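Local structure of DUF3829 family protein (Bacteroides vulgatus, 4YJW) at residues A[19-24]-A[75-80]; A[93-98]-A[131-136]; A[107-112]-A[116-121]; A[58-63]-A[98-103]. The protein is of unknown function but folds as an elongated, all-helical bundle and is probably exported and held in the cell envelope as a lipoprotein. One frame throughout, in Å; residues are numbered along the deposited sequence.

Contact 1 of 4, residues A[19-24]-A[75-80]; sequences MKYYDT and NYFSEN
The ring of Phe77 turns its edge onto one face of the Tyr21 ring, a T-shaped pair with centroids 5.0 Å apart and planes at 76°. The pair lies in an all-alpha bundle, where it joins helix 10-32 to the turn that leads into helix 79-111. Phe77 CE2 stands 3.7 Å above the Tyr21 plane, over its centre, and CZ lies beside it over the same face, 3.7 Å from Tyr21 CD1. In return, Tyr21 CG sits at the edge of the Phe77 ring and in its plane, while one face of Phe77 is lined near the rim by CD1 of its sequence neighbour Tyr76. Tyr21 CG points anti to the backbone N (chi1 -169°), which swings the ring off the helix and presents its flat side to Phe77. Leu148 and Leu85, from helices 121-159 and 79-111, also touch Tyr21, and Ile151 touches Phe77, so the stack is buried among several helices. The hydroxyl of the buried Tyr21 is hydrogen-bonded to the carbonyl O of Val70 at the end of helix 64-71. Tyr76 crosses Tyr21 at about a right angle and brings its OH to 3.9 Å from Tyr21 CD2.

Contact 2 of 4, residues A[93-98]-A[131-136]; sequences FRSISA and LLLSIA
Leu133 is a knob packed into a hole on helix 79-111 formed by Ser95, Ala98, Phe99 and Asn102, the knobs-into-holes arrangement of a helical bundle; helices 79-111 and 121-159 run antiparallel here. From CB the chain leaves with CG beside the backbone N (chi1 -75°) and forks, each methyl taking its own partner. Leu133 CD1 meets Ala98 CB at 3.8 Å and also lies 4.1 Å from Ala98 C. Leu133 CD2 goes to Ser95 instead, 3.8 Å from Ser95 CB. With the small Ser95 and Ala98 on this face the backbones come close: the CA atoms of Ser95 and Leu133 are 6.3 Å apart. With Leu133 cut back to an alanine, both methyls are gone and a gap would probably open between the helices beside Ser95 and Ala98. No hydrogen bond joins 93-98 to 131-136: Ser95 OG bonds back to the carbonyl O of Arg91 within its own helix, and meets Leu133 CD2 by packing alone, at 3.7 Å.

Contact 3 of 4, residues A[107-112]-A[116-121]; sequences RLYMQD and KKDNNA
Tyr109, in the last turns of helix 79-111, reaches across to Asp118 at the head of a type I' beta turn, Asp118 to Ala121, which is closed by Ala121 N donating to Asp118 O at 3.0 Å and has Asn119 and Asn120 in left-handed backbone conformations. The contact closes the connection of a helical hairpin, where the chain leaves helix 79-111, passes through the short helix 114-117 and enters helix 121-159. Tyr109 OH donates at 2.7 Å to Asp118 OD1, which accepts on its syn lone pair, the side of OD2. The carboxylate meets the ring at its edge, with the two planes 75° apart. Asp118 CG is placed between its backbone N and carbonyl carbon (chi1 73°), turning the acid toward the tyrosine. Its other oxygen, OD2, takes the N-H of Leu122, while the Tyr109 hydroxyl also accepts from Ala123 N, so both polar ends are tied to the first turn of helix 121-159. A phenylalanine in place of Tyr109 would probably leave Asp118 OD1 and the Ala123 N-H without this shared partner and let the turn shift. The Tyr109 hydroxyl also lies against the turn, with OH 3.3 Å from Asn120 CA. Met110, next in sequence to Tyr109 and a selenomethionine bent at both chi2 and chi3, brings its methyl CE to 4.1 Å from Asn120 OD1.

Contact 4 of 4, residues A[58-63]-A[98-103]; sequences SQPVVS and AFYENY
Two aliphatic carbons of the 58-63 loop rest on one face of the Tyr100 ring, both as CH-pi contacts. Gln59 CA is 3.9 Å from the ring centroid and 23° off the normal. Pro60 CD lies 3.8 Å from that centroid, 24° off the normal, and comes within 3.5 Å of Tyr100 CZ. Between them they span the ring, Gln59 toward CG and Pro60 toward the hydroxyl end, while Gln59 CB packs against Tyr100 CB at 3.8 Å. Ser58 O approaches Tyr100 CE2 obliquely. The opposite face of the ring meets Phe99 CD2 near its rim, so the tyrosine is held between its own helix neighbour and the loop. Its hydroxyl is hydrogen-bonded to Glu37 OE1, which fixes the far end. Gln59, extended with CG opposite its backbone N (chi1 -177°), carries OE1 to a water that donates to it at 3.0 Å and also donates to Glu101 OE2 at 2.7 Å, a second, solvent-mediated link between loop and helix. The loop, joining helix 35-44 to helix 64-71, touches helix 79-111 through Ser58 to Pro60 and then leaves it; Val62 touches Ile28 of helix 10-32, while Phe99 touches Ile38 and Val41 of helix 35-44.

How the contacts relate
All four contacts use helix 79-111 or the turn before it, at successive, in part overlapping, levels. Contact 1 joins that turn to helix 10-32, and contact 3 closes the hairpin at the far end; their centres are about 45 Å apart, on opposite sides of the chain's centre. Contacts 2 and 4 lie between them, with centres about 10 Å apart, sharing Ala98 and touching through Ile96 and Gln59. Along the chain, contact 4 alternates its segments with those of contacts 1 and 2, whereas contact 3 is nested within the loop closed by contact 2. In this elongated bundle, helix 10-32, helix 121-159 and the 58-63 loop are thus met in that order before the hairpin connection.

Contact 1 of 4, residues A[19-24]-A[75-80]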
loop_
_atom_site.group_PDB
_atom_site.type_symbol
_atom_site.label_atom_id
_atom_site.label_comp_id
_atom_site.label_asym_id
_atom_site.label_seq_id
_atom_site.Cartn_x
_atom_site.Cartn_y
_atom_site.Cartn_z
HETATM N N MSE A 19 -16.865 9.878 7.461
HETATM C CA MSE A 19 -15.826 10.914 7.628
HETATM C C MSE A 19 -14.605 10.366 8.396
HETATM O O MSE A 19 -13.466 10.674 8.042
HETATM C CB MSE A 19 -16.390 12.166 8.343
HETATM C CG MSE A 19 -17.488 12.889 7.555
HETATM SE SE MSE A 19 -17.061 13.178 5.664
HETATM C CE MSE A 19 -15.432 14.219 5.831
ATOM N N LYS A 20 -14.845 9.537 9.421
ATOM C CA LYS A 20 -13.762 8.928 10.219
ATOM C C LYS A 20 -12.947 8.004 9.325
ATOM O O LYS A 20 -11.714 8.066 9.335
ATOM C CB LYS A 20 -14.299 8.179 11.442
ATOM C CG LYS A 20 -15.009 9.082 12.471
ATOM C CD LYS A 20 -15.570 8.240 13.645
ATOM C CE LYS A 20 -16.440 9.090 14.544
ATOM N NZ LYS A 20 -17.166 8.261 15.557
ATOM N N TYR A 21 -13.643 7.176 8.524
ATOM C CA TYR A 21 -13.012 6.235 7.599
ATOM C C TYR A 21 -12.175 6.983 6.559
ATOM O O TYR A 21 -11.035 6.599 6.288
ATOM C CB TYR A 21 -14.077 5.352 6.923
ATOM C CG TYR A 21 -13.478 4.185 6.161
ATOM C CD1 TYR A 21 -13.032 4.340 4.847
ATOM C CD2 TYR A 21 -13.426 2.912 6.723
ATOM C CE1 TYR A 21 -12.485 3.274 4.137
ATOM C CE2 TYR A 21 -12.897 1.830 6.011
ATOM C CZ TYR A 21 -12.429 2.019 4.718
ATOM O OH TYR A 21 -11.900 0.981 3.985
ATOM N N TYR A 22 -12.720 8.086 6.013
ATOM C CA TYR A 22 -11.988 8.884 5.024
ATOM C C TYR A 22 -10.754 9.545 5.653
ATOM O O TYR A 22 -9.665 9.477 5.078
ATOM C CB TYR A 22 -12.900 9.943 4.420
ATOM C CG TYR A 22 -12.204 10.856 3.434
ATOM C CD1 TYR A 22 -11.634 10.352 2.267
ATOM C CD2 TYR A 22 -12.191 12.234 3.622
ATOM C CE1 TYR A 22 -11.029 11.192 1.333
ATOM C CE2 TYR A 22 -11.614 13.089 2.676
ATOM C CZ TYR A 22 -11.005 12.559 1.552
ATOM O OH TYR A 22 -10.419 13.395 0.629
ATOM N N ASP A 23 -10.921 10.193 6.810
ATOM C CA ASP A 23 -9.790 10.842 7.497
ATOM C C ASP A 23 -8.660 9.832 7.795
ATOM O O ASP A 23 -7.493 10.144 7.554
ATOM C CB ASP A 23 -10.268 11.531 8.794
ATOM C CG ASP A 23 -11.156 12.747 8.558
ATOM O OD1 ASP A 23 -11.046 13.369 7.470
ATOM O OD2 ASP A 23 -11.954 13.082 9.460
ATOM N N THR A 24 -9.009 8.610 8.271
ATOM C CA THR A 24 -8.032 7.558 8.593
ATOM C C THR A 24 -7.380 7.098 7.282
ATOM O O THR A 24 -6.150 6.978 7.227
ATOM C CB THR A 24 -8.724 6.416 9.363
ATOM O OG1 THR A 24 -9.301 6.965 10.566
ATOM C CG2 THR A 24 -7.758 5.301 9.731
ATOM N N ASN A 75 -20.999 -1.551 7.701
ATOM C CA ASN A 75 -22.208 -1.729 6.894
ATOM C C ASN A 75 -22.858 -0.374 6.532
ATOM O O ASN A 75 -23.905 -0.358 5.882
ATOM C CB ASN A 75 -23.213 -2.677 7.583
ATOM C CG ASN A 75 -23.574 -2.352 9.017
ATOM O OD1 ASN A 75 -23.460 -1.216 9.488
ATOM N ND2 ASN A 75 -24.062 -3.351 9.736
ATOM N N TYR A 76 -22.215 0.761 6.904
ATOM C CA TYR A 76 -22.683 2.109 6.539
ATOM C C TYR A 76 -22.392 2.300 5.037
ATOM O O TYR A 76 -23.134 2.998 4.349
ATOM C CB TYR A 76 -22.073 3.240 7.406
ATOM C CG TYR A 76 -20.630 3.063 7.810
ATOM C CD1 TYR A 76 -19.598 3.550 7.016
ATOM C CD2 TYR A 76 -20.295 2.469 9.021
ATOM C CE1 TYR A 76 -18.267 3.406 7.395
ATOM C CE2 TYR A 76 -18.967 2.283 9.391
ATOM C CZ TYR A 76 -17.954 2.757 8.576
ATOM O OH TYR A 76 -16.637 2.559 8.931
ATOM N N PHE A 77 -21.353 1.608 4.514
ATOM C CA PHE A 77 -21.073 1.570 3.083
ATOM C C PHE A 77 -21.976 0.536 2.463
ATOM O O PHE A 77 -22.285 -0.465 3.117
ATOM C CB PHE A 77 -19.607 1.188 2.803
ATOM C CG PHE A 77 -18.551 2.189 3.201
ATOM C CD1 PHE A 77 -18.424 3.399 2.525
ATOM C CD2 PHE A 77 -17.657 1.909 4.224
ATOM C CE1 PHE A 77 -17.421 4.313 2.874
ATOM C CE2 PHE A 77 -16.649 2.819 4.563
ATOM C CZ PHE A 77 -16.548 4.018 3.896
ATOM N N SER A 78 -22.337 0.713 1.186
ATOM C CA SER A 78 -23.096 -0.291 0.450
ATOM C C SER A 78 -22.275 -1.572 0.410
ATOM O O SER A 78 -21.044 -1.496 0.515
ATOM C CB SER A 78 -23.385 0.200 -0.965
ATOM O OG SER A 78 -22.205 0.170 -1.754
ATOM N N GLU A 79 -22.925 -2.733 0.249
ATOM C CA GLU A 79 -22.218 -4.013 0.189
ATOM C C GLU A 79 -21.156 -3.989 -0.919
ATOM O O GLU A 79 -20.048 -4.482 -0.698
ATOM C CB GLU A 79 -23.208 -5.189 0.009
ATOM C CG GLU A 79 -22.579 -6.581 -0.037
ATOM C CD GLU A 79 -21.625 -7.007 1.070
ATOM O OE1 GLU A 79 -21.627 -6.385 2.157
ATOM O OE2 GLU A 79 -20.888 -7.994 0.851
ATOM N N ASN A 80 -21.464 -3.361 -2.075
ATOM C CA ASN A 80 -20.510 -3.257 -3.177
ATOM C C ASN A 80 -19.282 -2.424 -2.787
ATOM O O ASN A 80 -18.155 -2.881 -2.985
ATOM C CB ASN A 80 -21.167 -2.666 -4.416
ATOM C CG ASN A 80 -20.277 -2.721 -5.630
ATOM O OD1 ASN A 80 -19.881 -3.794 -6.100
ATOM N ND2 ASN A 80 -19.916 -1.557 -6.144
#

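Contact 2 of 4, residues A[93-98]-A[131-136]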
loop_
_atom_site.group_PDB
_atom_site.type_symbol
_atom_site.label_atom_id
_atom_site.label_comp_id
_atom_site.label_asym_id
_atom_site.label_seq_id
_atom_site.Cartn_x
_atom_site.Cartn_y
_atom_site.Cartn_z
ATOM N N PHE A 93 -2.105 -4.004 1.537
ATOM C CA PHE A 93 -1.285 -4.449 2.675
ATOM C C PHE A 93 -0.365 -5.629 2.299
ATOM O O PHE A 93 0.800 -5.640 2.714
ATOM C CB PHE A 93 -2.139 -4.806 3.888
ATOM C CG PHE A 93 -2.806 -3.586 4.471
ATOM C CD1 PHE A 93 -2.078 -2.440 4.749
ATOM C CD2 PHE A 93 -4.158 -3.602 4.798
ATOM C CE1 PHE A 93 -2.702 -1.310 5.292
ATOM C CE2 PHE A 93 -4.781 -2.465 5.328
ATOM C CZ PHE A 93 -4.055 -1.319 5.542
ATOM N N ARG A 94 -0.879 -6.598 1.523
ATOM C CA ARG A 94 -0.079 -7.745 1.076
ATOM C C ARG A 94 1.025 -7.293 0.125
ATOM O O ARG A 94 2.152 -7.796 0.229
ATOM C CB ARG A 94 -0.955 -8.803 0.396
ATOM C CG ARG A 94 -1.660 -9.741 1.372
ATOM C CD ARG A 94 -2.636 -10.627 0.620
ATOM N NE ARG A 94 -3.232 -11.665 1.460
ATOM C CZ ARG A 94 -3.163 -12.968 1.205
ATOM N NH1 ARG A 94 -2.508 -13.410 0.137
ATOM N NH2 ARG A 94 -3.743 -13.840 2.017
ATOM N N SER A 95 0.705 -6.329 -0.790
ATOM C CA SER A 95 1.643 -5.784 -1.792
ATOM C C SER A 95 2.751 -4.982 -1.132
ATOM O O SER A 95 3.912 -5.075 -1.571
ATOM C CB SER A 95 0.925 -4.936 -2.840
ATOM O OG SER A 95 0.124 -5.759 -3.673
ATOM N N ILE A 96 2.415 -4.220 -0.065
ATOM C CA ILE A 96 3.408 -3.440 0.695
ATOM C C ILE A 96 4.387 -4.399 1.320
ATOM O O ILE A 96 5.603 -4.217 1.202
ATOM C CB ILE A 96 2.745 -2.512 1.764
ATOM C CG1 ILE A 96 2.126 -1.246 1.110
ATOM C CG2 ILE A 96 3.764 -2.091 2.859
ATOM C CD1 ILE A 96 3.235 -0.164 0.418
ATOM N N SER A 97 3.864 -5.466 1.943
ATOM C CA SER A 97 4.711 -6.460 2.605
ATOM C C SER A 97 5.665 -7.105 1.594
ATOM O O SER A 97 6.878 -7.111 1.811
ATOM C CB SER A 97 3.842 -7.524 3.267
ATOM O OG SER A 97 4.665 -8.451 3.956
ATOM N N ALA A 98 5.125 -7.524 0.454
ATOM C CA ALA A 98 5.912 -8.176 -0.594
ATOM C C ALA A 98 6.984 -7.235 -1.132
ATOM O O ALA A 98 8.114 -7.683 -1.340
ATOM C CB ALA A 98 5.004 -8.632 -1.725
ATOM N N LEU A 131 8.750 -4.272 -10.006
ATOM C CA LEU A 131 8.214 -3.269 -10.941
ATOM C C LEU A 131 6.680 -3.373 -10.973
ATOM O O LEU A 131 5.983 -2.357 -10.877
ATOM C CB LEU A 131 8.826 -3.409 -12.362
ATOM C CG LEU A 131 8.321 -2.390 -13.423
ATOM C CD1 LEU A 131 8.720 -0.952 -13.077
ATOM C CD2 LEU A 131 8.764 -2.767 -14.827
ATOM N N LEU A 132 6.158 -4.590 -11.058
ATOM C CA LEU A 132 4.711 -4.808 -11.079
ATOM C C LEU A 132 4.058 -4.330 -9.775
ATOM O O LEU A 132 3.036 -3.642 -9.823
ATOM C CB LEU A 132 4.430 -6.288 -11.294
ATOM C CG LEU A 132 4.686 -6.816 -12.712
ATOM C CD1 LEU A 132 4.381 -8.295 -12.785
ATOM C CD2 LEU A 132 3.859 -6.042 -13.765
ATOM N N LEU A 133 4.681 -4.651 -8.619
ATOM C CA LEU A 133 4.183 -4.236 -7.299
ATOM C C LEU A 133 4.169 -2.725 -7.156
ATOM O O LEU A 133 3.208 -2.184 -6.595
ATOM C CB LEU A 133 5.025 -4.861 -6.158
ATOM C CG LEU A 133 4.773 -6.358 -5.893
ATOM C CD1 LEU A 133 5.878 -6.940 -5.018
ATOM C CD2 LEU A 133 3.380 -6.594 -5.241
ATOM N N SER A 134 5.208 -2.035 -7.670
ATOM C CA SER A 134 5.292 -0.568 -7.554
ATOM C C SER A 134 4.123 0.126 -8.270
ATOM O O SER A 134 3.591 1.113 -7.760
ATOM C CB SER A 134 6.617 -0.052 -8.102
ATOM O OG SER A 134 6.715 -0.143 -9.514
ATOM N N ILE A 135 3.730 -0.389 -9.440
ATOM C CA ILE A 135 2.586 0.143 -10.207
ATOM C C ILE A 135 1.293 -0.132 -9.423
ATOM O O ILE A 135 0.470 0.776 -9.254
ATOM C CB ILE A 135 2.544 -0.469 -11.642
ATOM C CG1 ILE A 135 3.809 -0.084 -12.429
ATOM C CG2 ILE A 135 1.258 -0.044 -12.398
ATOM C CD1 ILE A 135 4.133 -0.991 -13.634
ATOM N N ALA A 136 1.135 -1.379 -8.922
ATOM C CA ALA A 136 -0.050 -1.830 -8.187
ATOM C C ALA A 136 -0.267 -1.052 -6.880
ATOM O O ALA A 136 -1.412 -0.744 -6.559
ATOM C CB ALA A 136 0.045 -3.323 -7.900
#

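Contact 3 of 4, residues A[107-112]-A[116-121]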
loop_
_atom_site.group_PDB
_atom_site.type_symbol
_atom_site.label_atom_id
_atom_site.label_comp_id
_atom_site.label_asym_id
_atom_site.label_seq_id
_atom_site.Cartn_x
_atom_site.Cartn_y
_atom_site.Cartn_z
ATOM N N ARG A 107 18.647 -7.677 -1.285
ATOM C CA ARG A 107 19.886 -7.105 -0.728
ATOM C C ARG A 107 20.779 -8.179 -0.059
ATOM O O ARG A 107 21.986 -8.213 -0.323
ATOM C CB ARG A 107 19.552 -5.992 0.265
ATOM C CG ARG A 107 20.794 -5.431 0.986
ATOM C CD ARG A 107 20.410 -4.272 1.898
ATOM N NE ARG A 107 21.551 -3.863 2.723
ATOM C CZ ARG A 107 21.888 -4.445 3.870
ATOM N NH1 ARG A 107 21.177 -5.465 4.342
ATOM N NH2 ARG A 107 22.939 -4.015 4.553
ATOM N N LEU A 108 20.192 -9.076 0.732
ATOM C CA LEU A 108 20.953 -10.134 1.417
ATOM C C LEU A 108 21.550 -11.144 0.425
ATOM O O LEU A 108 22.696 -11.574 0.600
ATOM C CB LEU A 108 20.058 -10.844 2.440
ATOM C CG LEU A 108 19.486 -9.932 3.575
ATOM C CD1 LEU A 108 18.779 -10.774 4.655
ATOM C CD2 LEU A 108 20.584 -9.044 4.220
ATOM N N TYR A 109 20.791 -11.476 -0.630
ATOM C CA TYR A 109 21.186 -12.414 -1.689
ATOM C C TYR A 109 22.304 -11.802 -2.555
ATOM O O TYR A 109 23.183 -12.537 -3.015
ATOM C CB TYR A 109 19.921 -12.817 -2.489
ATOM C CG TYR A 109 20.097 -13.166 -3.953
ATOM C CD1 TYR A 109 20.021 -12.181 -4.937
ATOM C CD2 TYR A 109 20.128 -14.494 -4.371
ATOM C CE1 TYR A 109 20.091 -12.501 -6.292
ATOM C CE2 TYR A 109 20.228 -14.825 -5.723
ATOM C CZ TYR A 109 20.185 -13.823 -6.681
ATOM O OH TYR A 109 20.259 -14.124 -8.020
HETATM N N MSE A 110 22.282 -10.471 -2.795
HETATM C CA MSE A 110 23.377 -9.843 -3.551
HETATM C C MSE A 110 24.649 -9.769 -2.670
HETATM O O MSE A 110 25.746 -10.120 -3.122
HETATM C CB MSE A 110 22.994 -8.406 -4.011
HETATM C CG MSE A 110 21.860 -8.345 -5.044
HETATM SE SE MSE A 110 22.180 -9.475 -6.624
HETATM C CE MSE A 110 23.770 -8.543 -7.334
ATOM N N GLN A 111 24.498 -9.286 -1.426
ATOM C CA GLN A 111 25.646 -9.048 -0.536
ATOM C C GLN A 111 26.318 -10.321 -0.014
ATOM O O GLN A 111 27.487 -10.244 0.373
ATOM C CB GLN A 111 25.244 -8.134 0.623
ATOM C CG GLN A 111 25.018 -6.708 0.088
ATOM C CD GLN A 111 24.652 -5.685 1.128
ATOM O OE1 GLN A 111 24.228 -5.999 2.255
ATOM N NE2 GLN A 111 24.768 -4.422 0.749
ATOM N N ASP A 112 25.626 -11.478 -0.016
ATOM C CA ASP A 112 26.273 -12.711 0.454
ATOM C C ASP A 112 26.744 -13.540 -0.756
ATOM O O ASP A 112 27.123 -14.706 -0.598
ATOM C CB ASP A 112 25.358 -13.511 1.405
ATOM C CG ASP A 112 24.182 -14.224 0.762
ATOM O OD1 ASP A 112 24.084 -14.206 -0.488
ATOM O OD2 ASP A 112 23.319 -14.746 1.511
ATOM N N LYS A 116 25.764 -15.322 -7.583
ATOM C CA LYS A 116 26.769 -16.035 -8.395
ATOM C C LYS A 116 26.352 -17.490 -8.587
ATOM O O LYS A 116 26.630 -18.068 -9.637
ATOM C CB LYS A 116 28.157 -15.958 -7.725
ATOM C CG LYS A 116 28.723 -14.538 -7.658
ATOM C CD LYS A 116 30.143 -14.531 -7.091
ATOM C CE LYS A 116 30.710 -13.138 -6.937
ATOM N NZ LYS A 116 30.997 -12.490 -8.249
ATOM N N LYS A 117 25.641 -18.066 -7.595
ATOM C CA LYS A 117 25.199 -19.464 -7.607
ATOM C C LYS A 117 24.016 -19.743 -8.569
ATOM O O LYS A 117 23.900 -20.872 -9.043
ATOM C CB LYS A 117 24.836 -19.936 -6.186
ATOM C CG LYS A 117 26.065 -20.178 -5.302
ATOM C CD LYS A 117 25.745 -20.988 -4.041
ATOM C CE LYS A 117 25.432 -20.138 -2.827
ATOM N NZ LYS A 117 24.025 -19.644 -2.824
ATOM N N ASP A 118 23.122 -18.765 -8.810
ATOM C CA ASP A 118 21.974 -18.981 -9.708
ATOM C C ASP A 118 22.033 -18.032 -10.932
ATOM O O ASP A 118 21.012 -17.803 -11.582
ATOM C CB ASP A 118 20.644 -18.828 -8.940
ATOM C CG ASP A 118 20.290 -17.396 -8.573
ATOM O OD1 ASP A 118 21.172 -16.527 -8.670
ATOM O OD2 ASP A 118 19.113 -17.141 -8.258
ATOM N N ASN A 119 23.223 -17.463 -11.216
ATOM C CA ASN A 119 23.478 -16.520 -12.325
ATOM C C ASN A 119 22.387 -15.429 -12.399
ATOM O O ASN A 119 21.739 -15.252 -13.437
ATOM C CB ASN A 119 23.606 -17.253 -13.674
ATOM C CG ASN A 119 24.106 -16.382 -14.820
ATOM O OD1 ASN A 119 24.810 -15.378 -14.636
ATOM N ND2 ASN A 119 23.698 -16.714 -16.027
ATOM N N ASN A 120 22.137 -14.762 -11.255
ATOM C CA ASN A 120 21.165 -13.665 -11.108
ATOM C C ASN A 120 19.697 -14.048 -11.443
ATOM O O ASN A 120 18.901 -13.142 -11.719
ATOM C CB ASN A 120 21.590 -12.452 -11.961
ATOM C CG ASN A 120 22.839 -11.789 -11.441
ATOM O OD1 ASN A 120 22.851 -11.152 -10.374
ATOM N ND2 ASN A 120 23.914 -11.925 -12.181
ATOM N N ALA A 121 19.322 -15.351 -11.393
ATOM C CA ALA A 121 17.939 -15.766 -11.689
ATOM C C ALA A 121 16.963 -15.162 -10.675
ATOM O O ALA A 121 15.933 -14.604 -11.070
ATOM C CB ALA A 121 17.812 -17.275 -11.700
#

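Contact 4 of 4, residues A[58-63]-A[98-103]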
loop_
_atom_site.group_PDB
_atom_site.type_symbol
_atom_site.label_atom_id
_atom_site.label_comp_id
_atom_site.label_asym_id
_atom_site.label_seq_id
_atom_site.Cartn_x
_atom_site.Cartn_y
_atom_site.Cartn_z
ATOM N N SER A 58 13.551 -0.025 5.363
ATOM C CA SER A 58 12.536 -0.660 6.210
ATOM C C SER A 58 11.118 -0.393 5.731
ATOM O O SER A 58 10.828 0.689 5.221
ATOM C CB SER A 58 12.679 -0.177 7.651
ATOM O OG SER A 58 13.985 -0.420 8.146
ATOM N N GLN A 59 10.220 -1.384 5.924
ATOM C CA GLN A 59 8.815 -1.204 5.574
ATOM C C GLN A 59 8.207 -0.171 6.513
ATOM O O GLN A 59 8.421 -0.298 7.714
ATOM C CB GLN A 59 8.073 -2.539 5.761
ATOM C CG GLN A 59 6.611 -2.494 5.352
ATOM C CD GLN A 59 5.938 -3.794 5.691
ATOM O OE1 GLN A 59 6.517 -4.869 5.576
ATOM N NE2 GLN A 59 4.728 -3.710 6.188
ATOM N N PRO A 60 7.436 0.817 6.023
ATOM C CA PRO A 60 6.766 1.748 6.956
ATOM C C PRO A 60 5.758 0.987 7.817
ATOM O O PRO A 60 5.131 0.061 7.321
ATOM C CB PRO A 60 6.086 2.771 6.023
ATOM C CG PRO A 60 6.010 2.128 4.705
ATOM C CD PRO A 60 7.111 1.116 4.616
ATOM N N VAL A 61 5.677 1.300 9.120
ATOM C CA VAL A 61 4.736 0.621 10.024
ATOM C C VAL A 61 3.771 1.690 10.515
ATOM O O VAL A 61 4.175 2.629 11.191
ATOM C CB VAL A 61 5.413 -0.186 11.170
ATOM C CG1 VAL A 61 4.369 -0.791 12.121
ATOM C CG2 VAL A 61 6.321 -1.291 10.614
ATOM N N VAL A 62 2.519 1.589 10.096
ATOM C CA VAL A 62 1.493 2.577 10.446
ATOM C C VAL A 62 0.721 2.106 11.675
ATOM O O VAL A 62 0.994 1.020 12.181
ATOM C CB VAL A 62 0.552 2.843 9.245
ATOM C CG1 VAL A 62 1.319 3.524 8.113
ATOM C CG2 VAL A 62 -0.118 1.549 8.763
ATOM N N SER A 63 -0.245 2.903 12.139
ATOM C CA SER A 63 -1.052 2.511 13.301
ATOM C C SER A 63 -1.760 1.180 13.011
ATOM O O SER A 63 -2.361 1.027 11.949
ATOM C CB SER A 63 -2.058 3.604 13.635
ATOM O OG SER A 63 -3.109 3.078 14.435
ATOM N N ALA A 98 5.125 -7.524 0.454
ATOM C CA ALA A 98 5.912 -8.176 -0.594
ATOM C C ALA A 98 6.984 -7.235 -1.132
ATOM O O ALA A 98 8.114 -7.683 -1.340
ATOM C CB ALA A 98 5.004 -8.632 -1.725
ATOM N N PHE A 99 6.627 -5.960 -1.406
ATOM C CA PHE A 99 7.560 -4.992 -1.980
ATOM C C PHE A 99 8.795 -4.809 -1.094
ATOM O O PHE A 99 9.930 -4.901 -1.586
ATOM C CB PHE A 99 6.867 -3.637 -2.234
ATOM C CG PHE A 99 7.758 -2.673 -2.989
ATOM C CD1 PHE A 99 7.913 -2.779 -4.371
ATOM C CD2 PHE A 99 8.468 -1.675 -2.311
ATOM C CE1 PHE A 99 8.729 -1.866 -5.070
ATOM C CE2 PHE A 99 9.310 -0.792 -3.002
ATOM C CZ PHE A 99 9.412 -0.877 -4.384
ATOM N N TYR A 100 8.590 -4.584 0.205
ATOM C CA TYR A 100 9.725 -4.354 1.111
ATOM C C TYR A 100 10.424 -5.639 1.495
ATOM O O TYR A 100 11.649 -5.639 1.586
ATOM C CB TYR A 100 9.266 -3.571 2.350
ATOM C CG TYR A 100 8.990 -2.125 2.018
ATOM C CD1 TYR A 100 7.729 -1.719 1.590
ATOM C CD2 TYR A 100 9.996 -1.162 2.101
ATOM C CE1 TYR A 100 7.464 -0.400 1.268
ATOM C CE2 TYR A 100 9.739 0.177 1.794
ATOM C CZ TYR A 100 8.463 0.553 1.394
ATOM O OH TYR A 100 8.169 1.855 1.106
ATOM N N GLU A 101 9.691 -6.758 1.650
ATOM C CA GLU A 101 10.350 -8.039 1.957
ATOM C C GLU A 101 11.202 -8.520 0.763
ATOM O O GLU A 101 12.284 -9.073 0.981
ATOM C CB GLU A 101 9.337 -9.125 2.357
ATOM C CG GLU A 101 8.821 -8.940 3.792
ATOM C CD GLU A 101 9.848 -9.021 4.916
ATOM O OE1 GLU A 101 10.791 -9.835 4.811
ATOM O OE2 GLU A 101 9.689 -8.296 5.922
ATOM N N ASN A 102 10.694 -8.356 -0.489
ATOM C CA ASN A 102 11.452 -8.752 -1.691
ATOM C C ASN A 102 12.765 -7.982 -1.760
ATOM O O ASN A 102 13.786 -8.573 -2.105
ATOM C CB ASN A 102 10.645 -8.512 -2.977
ATOM C CG ASN A 102 9.567 -9.522 -3.238
ATOM O OD1 ASN A 102 9.542 -10.610 -2.652
ATOM N ND2 ASN A 102 8.620 -9.171 -4.118
ATOM N N TYR A 103 12.744 -6.679 -1.438
ATOM C CA TYR A 103 13.980 -5.872 -1.462
ATOM C C TYR A 103 14.945 -6.357 -0.361
ATOM O O TYR A 103 16.144 -6.469 -0.603
ATOM C CB TYR A 103 13.709 -4.367 -1.311
ATOM C CG TYR A 103 15.001 -3.575 -1.259
ATOM C CD1 TYR A 103 15.865 -3.544 -2.357
ATOM C CD2 TYR A 103 15.462 -3.042 -0.056
ATOM C CE1 TYR A 103 17.127 -2.959 -2.275
ATOM C CE2 TYR A 103 16.712 -2.414 0.028
ATOM C CZ TYR A 103 17.543 -2.381 -1.084
ATOM O OH TYR A 103 18.786 -1.800 -1.001
HETATM O O HOH W 1 9.233 -5.741 6.471
#